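Side-chain contact in PfVFT1 (PDB 5JKQ), which is of unknown function but, as a bi-lobed Venus flytrap protein, probably binds a small solute in the cleft between its lobes: residues His177-Met182 against Glu212-Ala217. The protein carries 3 engineered substitutions. Sequence-based numbering, arbitrary orientation.
Sequences HSNKIM and EANCNA
Ala-213, first along the helix to face the strand, brings its backbone O to 4.1 Å from OD1 of Asn-179; its CB points toward the strand, where a small residue is consistent with the close approach, and its carbonyl is already engaged by the N-H of Ala-217. Asn-214 carries the one hydrogen bond between the segments. Its ND2 donates a hydrogen bond to OD1 of Asn-179 over 2.6 Å, a short bond bent to 146° at the hydrogen. The acceptor lies almost within the amide plane of Asn-214, and the donor lies in the carbonyl plane of Asn-179, yet the two amides stand nearly perpendicular, 87° apart. With CG anti to its own carbonyl carbon, Asn-214 carries its amide on toward the strand although its CB does not lead there. Asparagine suits both places, since each amide is buried and serves several partners: ND2 of Asn-214 also bonds OG of Ser-254, and ND2 of Asn-179 bonds O of Leu-272 and OG1 of Thr-274. These bonds tell oxygen from nitrogen in the Asn-179 amide, setting OD1 toward ND2 of Asn-214. Cys-215 turns away from the strand and forms the disulfide with Cys-209, tying the start of the helix to the strand before it. One turn on from Ala-213, the methyl of Ala-217 rests 3.5 Å from ND2 of Asn-179, small enough to leave room for that amide. The axes of segments 212-217 and 177-182 lie at 78°, helix 212-222 packing on a face of the mixed sheet where strand 175-184 runs antiparallel to strands 250-253 and 265-281.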
loop_
_atom_site.group_PDB
_atom_site.type_symbol
_atom_site.label_atom_id
_atom_site.label_comp_id
_atom_site.label_asym_id
_atom_site.label_seq_id
_atom_site.Cartn_x
_atom_site.Cartn_y
_atom_site.Cartn_z
ATOM N N HIS A 177 4.325 4.853 1.950
ATOM C CA HIS A 177 5.348 5.725 1.387
ATOM C C HIS A 177 4.833 7.157 1.468
ATOM O O HIS A 177 3.624 7.388 1.510
ATOM C CB HIS A 177 5.704 5.326 -0.052
ATOM C CG HIS A 177 4.688 5.729 -1.077
ATOM N ND1 HIS A 177 3.767 4.845 -1.598
ATOM C CD2 HIS A 177 4.475 6.908 -1.709
ATOM C CE1 HIS A 177 3.017 5.466 -2.490
ATOM N NE2 HIS A 177 3.425 6.720 -2.575
ATOM N N SER A 178 5.753 8.114 1.517
ATOM C CA SER A 178 5.387 9.512 1.704
ATOM C C SER A 178 5.283 10.252 0.374
ATOM O O SER A 178 5.730 9.758 -0.662
ATOM C CB SER A 178 6.402 10.206 2.612
ATOM O OG SER A 178 5.917 11.468 3.036
ATOM N N ASN A 179 4.684 11.437 0.418
ATOM C CA ASN A 179 4.531 12.282 -0.759
ATOM C C ASN A 179 5.320 13.577 -0.608
ATOM O O ASN A 179 5.046 14.383 0.281
ATOM C CB ASN A 179 3.053 12.589 -1.004
ATOM C CG ASN A 179 2.250 11.347 -1.319
ATOM O OD1 ASN A 179 2.087 10.980 -2.480
ATOM N ND2 ASN A 179 1.749 10.687 -0.283
ATOM N N LYS A 180 6.307 13.765 -1.477
ATOM C CA LYS A 180 7.138 14.958 -1.432
ATOM C C LYS A 180 6.534 16.057 -2.297
ATOM O O LYS A 180 5.795 15.784 -3.243
ATOM C CB LYS A 180 8.563 14.633 -1.884
ATOM C CG LYS A 180 9.179 13.470 -1.122
ATOM C CD LYS A 180 10.627 13.253 -1.508
ATOM C CE LYS A 180 11.199 12.011 -0.845
ATOM N NZ LYS A 180 11.116 12.070 0.642
ATOM N N ILE A 181 6.841 17.299 -1.946
ATOM C CA ILE A 181 6.322 18.458 -2.660
ATOM C C ILE A 181 7.487 19.285 -3.178
ATOM O O ILE A 181 8.288 19.788 -2.391
ATOM C CB ILE A 181 5.424 19.331 -1.752
ATOM C CG1 ILE A 181 4.226 18.517 -1.257
ATOM C CG2 ILE A 181 4.942 20.577 -2.499
ATOM C CD1 ILE A 181 3.412 19.202 -0.181
HETATM N N MSE A 182 7.590 19.415 -4.497
HETATM C CA MSE A 182 8.608 20.278 -5.075
HETATM C C MSE A 182 7.988 21.596 -5.526
HETATM O O MSE A 182 6.889 21.631 -6.085
HETATM C CB MSE A 182 9.333 19.587 -6.231
HETATM C CG MSE A 182 8.481 19.118 -7.383
HETATM SE SE MSE A 182 9.653 18.438 -8.799
HETATM C CE MSE A 182 10.422 20.128 -9.377
ATOM N N GLU A 212 -2.130 9.480 -9.418
ATOM C CA GLU A 212 -3.388 9.886 -8.804
ATOM C C GLU A 212 -3.255 9.914 -7.284
ATOM O O GLU A 212 -3.818 10.783 -6.618
ATOM C CB GLU A 212 -4.516 8.939 -9.221
ATOM C CG GLU A 212 -5.889 9.345 -8.708
ATOM C CD GLU A 212 -6.996 8.436 -9.215
ATOM O OE1 GLU A 212 -6.691 7.302 -9.639
ATOM O OE2 GLU A 212 -8.170 8.859 -9.193
ATOM N N ALA A 213 -2.503 8.959 -6.744
ATOM C CA ALA A 213 -2.320 8.850 -5.302
ATOM C C ALA A 213 -1.585 10.064 -4.740
ATOM O O ALA A 213 -1.835 10.473 -3.607
ATOM C CB ALA A 213 -1.568 7.576 -4.961
ATOM N N ASN A 214 -0.674 10.632 -5.529
ATOM C CA ASN A 214 0.044 11.835 -5.117
ATOM C C ASN A 214 -0.918 12.998 -4.892
ATOM O O ASN A 214 -0.872 13.662 -3.856
ATOM C CB ASN A 214 1.096 12.239 -6.158
ATOM C CG ASN A 214 2.324 11.334 -6.157
ATOM O OD1 ASN A 214 2.838 10.982 -7.220
ATOM N ND2 ASN A 214 2.809 10.968 -4.973
ATOM N N CYS A 215 -1.785 13.246 -5.870
ATOM C CA CYS A 215 -2.757 14.329 -5.774
ATOM C C CYS A 215 -3.782 14.078 -4.672
ATOM O O CYS A 215 -4.248 15.019 -4.028
ATOM C CB CYS A 215 -3.472 14.529 -7.112
ATOM S SG CYS A 215 -2.607 15.643 -8.245
ATOM N N ASN A 216 -4.129 12.815 -4.455
ATOM C CA ASN A 216 -5.104 12.462 -3.428
ATOM C C ASN A 216 -4.612 12.801 -2.025
ATOM O O ASN A 216 -5.387 13.252 -1.182
ATOM C CB ASN A 216 -5.449 10.972 -3.510
ATOM C CG ASN A 216 -6.675 10.701 -4.367
ATOM O OD1 ASN A 216 -7.660 11.437 -4.316
ATOM N ND2 ASN A 216 -6.618 9.637 -5.161
ATOM N N ALA A 217 -3.325 12.586 -1.780
ATOM C CA ALA A 217 -2.742 12.873 -0.476
ATOM C C ALA A 217 -2.869 14.355 -0.134
ATOM O O ALA A 217 -2.993 14.719 1.035
ATOM C CB ALA A 217 -1.284 12.442 -0.441
#